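Local atomic coordinates of cobalamin biosynthesis protein CobN (Mycobacterium tuberculosis, PDB entry 7C6O), a protein that is the large, catalytic subunit of cobaltochelatase, which inserts cobalt into the corrin ring of hydrogenobyrinic acid a,c-diamide during cobalamin biosynthesis. Residues I283-C288 with D318-T323. Residues are numbered along the deposited sequence; the frame is centred on the assembly and turned at random.
Sequences ILQGLC and DGRIIT
Q285 and R320 meet beside the backbone ladder that joins the two strands. With CG anti to the backbone N (chi1 -169°) and a bend at chi2, the Q285 chain brings OE1 to the edge of the guanidinium, 2.7 Å from R320 NH1; the donor lies on a lone pair of OE1, and the amide and guanidinium planes are 26° apart. V251 O accepts from both R320 NH1 and Q285 NE2, which together with the OE1 bond probably sets the rotation of the amide. The ladder is tight: I321 N donates to I283 O at 2.8 Å and Q285 N to I321 O at 2.7 Å. These are inner parallel strands of a seven-stranded mixed sheet, 283-289 pairing also with strand 246-249. At the T323 end Q285 O accepts twice, from T323 N at 3.3 Å and from T323 OG1 at 2.7 Å, the hydroxyl standing above the carbonyl plane. On the face covered by helix 343-361, L284 and I321 run side by side, CG to CB 4.0 Å, and L284 CD2 meets T323 CG2 at 3.8 Å. Before R320 direct pairing gives way to water, though this end too is buried: one water accepts from I283 N and donates to G319 O.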
loop_
_atom_site.group_PDB
_atom_site.type_symbol
_atom_site.label_atom_id
_atom_site.label_comp_id
_atom_site.label_asym_id
_atom_site.label_seq_id
_atom_site.Cartn_x
_atom_site.Cartn_y
_atom_site.Cartn_z
ATOM N N ILE A 283 12.230 -16.262 -0.002
ATOM C CA ILE A 283 13.016 -15.559 -1.009
ATOM C C ILE A 283 12.986 -14.083 -0.642
ATOM O O ILE A 283 11.930 -13.441 -0.712
ATOM C CB ILE A 283 12.476 -15.797 -2.427
ATOM C CG1 ILE A 283 12.462 -17.296 -2.743
ATOM C CG2 ILE A 283 13.298 -15.023 -3.453
ATOM C CD1 ILE A 283 11.909 -17.639 -4.116
ATOM N N LEU A 284 14.134 -13.542 -0.243
ATOM C CA LEU A 284 14.221 -12.195 0.300
ATOM C C LEU A 284 14.980 -11.301 -0.669
ATOM O O LEU A 284 16.059 -11.669 -1.142
ATOM C CB LEU A 284 14.915 -12.198 1.665
ATOM C CG LEU A 284 14.296 -13.074 2.759
ATOM C CD1 LEU A 284 14.823 -14.508 2.698
ATOM C CD2 LEU A 284 14.538 -12.474 4.133
ATOM N N GLN A 285 14.418 -10.130 -0.958
ATOM C CA GLN A 285 15.093 -9.159 -1.812
ATOM C C GLN A 285 16.065 -8.345 -0.966
ATOM O O GLN A 285 15.649 -7.539 -0.126
ATOM C CB GLN A 285 14.086 -8.247 -2.507
ATOM C CG GLN A 285 14.702 -7.399 -3.612
ATOM C CD GLN A 285 14.798 -8.147 -4.930
ATOM O OE1 GLN A 285 13.938 -8.963 -5.250
ATOM N NE2 GLN A 285 15.846 -7.873 -5.701
ATOM N N GLY A 286 17.360 -8.567 -1.173
ATOM C CA GLY A 286 18.368 -7.708 -0.589
ATOM C C GLY A 286 18.631 -6.544 -1.517
ATOM O O GLY A 286 19.076 -6.742 -2.651
ATOM N N LEU A 287 18.349 -5.328 -1.063
ATOM C CA LEU A 287 18.365 -4.179 -1.956
ATOM C C LEU A 287 19.798 -3.737 -2.235
ATOM O O LEU A 287 20.625 -3.647 -1.322
ATOM C CB LEU A 287 17.551 -3.032 -1.358
ATOM C CG LEU A 287 16.108 -3.375 -0.971
ATOM C CD1 LEU A 287 15.424 -2.177 -0.339
ATOM C CD2 LEU A 287 15.316 -3.872 -2.178
ATOM N N CYS A 288 20.090 -3.484 -3.506
ATOM C CA CYS A 288 21.380 -2.970 -3.959
ATOM C C CYS A 288 21.079 -1.689 -4.728
ATOM O O CYS A 288 20.745 -1.738 -5.915
ATOM C CB CYS A 288 22.109 -3.987 -4.829
ATOM S SG CYS A 288 22.461 -5.544 -3.999
ATOM N N ASP A 318 6.501 -11.473 -7.351
ATOM C CA ASP A 318 7.053 -12.811 -7.166
ATOM C C ASP A 318 6.774 -13.399 -5.788
ATOM O O ASP A 318 7.063 -14.582 -5.572
ATOM C CB ASP A 318 8.571 -12.803 -7.363
ATOM C CG ASP A 318 8.987 -12.724 -8.818
ATOM O OD1 ASP A 318 8.141 -12.427 -9.687
ATOM O OD2 ASP A 318 10.184 -12.965 -9.081
ATOM N N GLY A 319 6.252 -12.612 -4.850
ATOM C CA GLY A 319 6.146 -13.074 -3.479
ATOM C C GLY A 319 7.422 -12.959 -2.676
ATOM O O GLY A 319 7.569 -13.642 -1.657
ATOM N N ARG A 320 8.355 -12.117 -3.102
ATOM C CA ARG A 320 9.602 -11.937 -2.376
ATOM C C ARG A 320 9.386 -11.080 -1.133
ATOM O O ARG A 320 8.519 -10.202 -1.099
ATOM C CB ARG A 320 10.655 -11.290 -3.275
ATOM C CG ARG A 320 11.085 -12.159 -4.443
ATOM C CD ARG A 320 12.053 -11.418 -5.350
ATOM N NE ARG A 320 12.417 -12.211 -6.521
ATOM C CZ ARG A 320 13.215 -11.786 -7.497
ATOM N NH1 ARG A 320 13.742 -10.569 -7.448
ATOM N NH2 ARG A 320 13.486 -12.579 -8.524
ATOM N N ILE A 321 10.187 -11.351 -0.106
ATOM C CA ILE A 321 10.203 -10.541 1.107
ATOM C C ILE A 321 11.128 -9.351 0.891
ATOM O O ILE A 321 12.296 -9.518 0.520
ATOM C CB ILE A 321 10.656 -11.382 2.311
ATOM C CG1 ILE A 321 9.766 -12.616 2.473
ATOM C CG2 ILE A 321 10.667 -10.548 3.579
ATOM C CD1 ILE A 321 10.254 -13.578 3.537
ATOM N N ILE A 322 10.613 -8.148 1.122
ATOM C CA ILE A 322 11.384 -6.922 0.931
ATOM C C ILE A 322 12.167 -6.636 2.208
ATOM O O ILE A 322 11.579 -6.499 3.286
ATOM C CB ILE A 322 10.463 -5.743 0.572
ATOM C CG1 ILE A 322 9.592 -6.087 -0.642
ATOM C CG2 ILE A 322 11.276 -4.480 0.331
ATOM C CD1 ILE A 322 10.378 -6.430 -1.884
ATOM N N THR A 323 13.484 -6.537 2.101
ATOM C CA THR A 323 14.340 -6.263 3.254
ATOM C C THR A 323 14.929 -4.855 3.122
ATOM O O THR A 323 14.155 -3.902 2.974
ATOM C CB THR A 323 15.387 -7.362 3.415
ATOM O OG1 THR A 323 16.408 -7.224 2.415
ATOM C CG2 THR A 323 14.741 -8.743 3.305
HETATM O O HOH W 1 9.368 -15.471 -0.027
#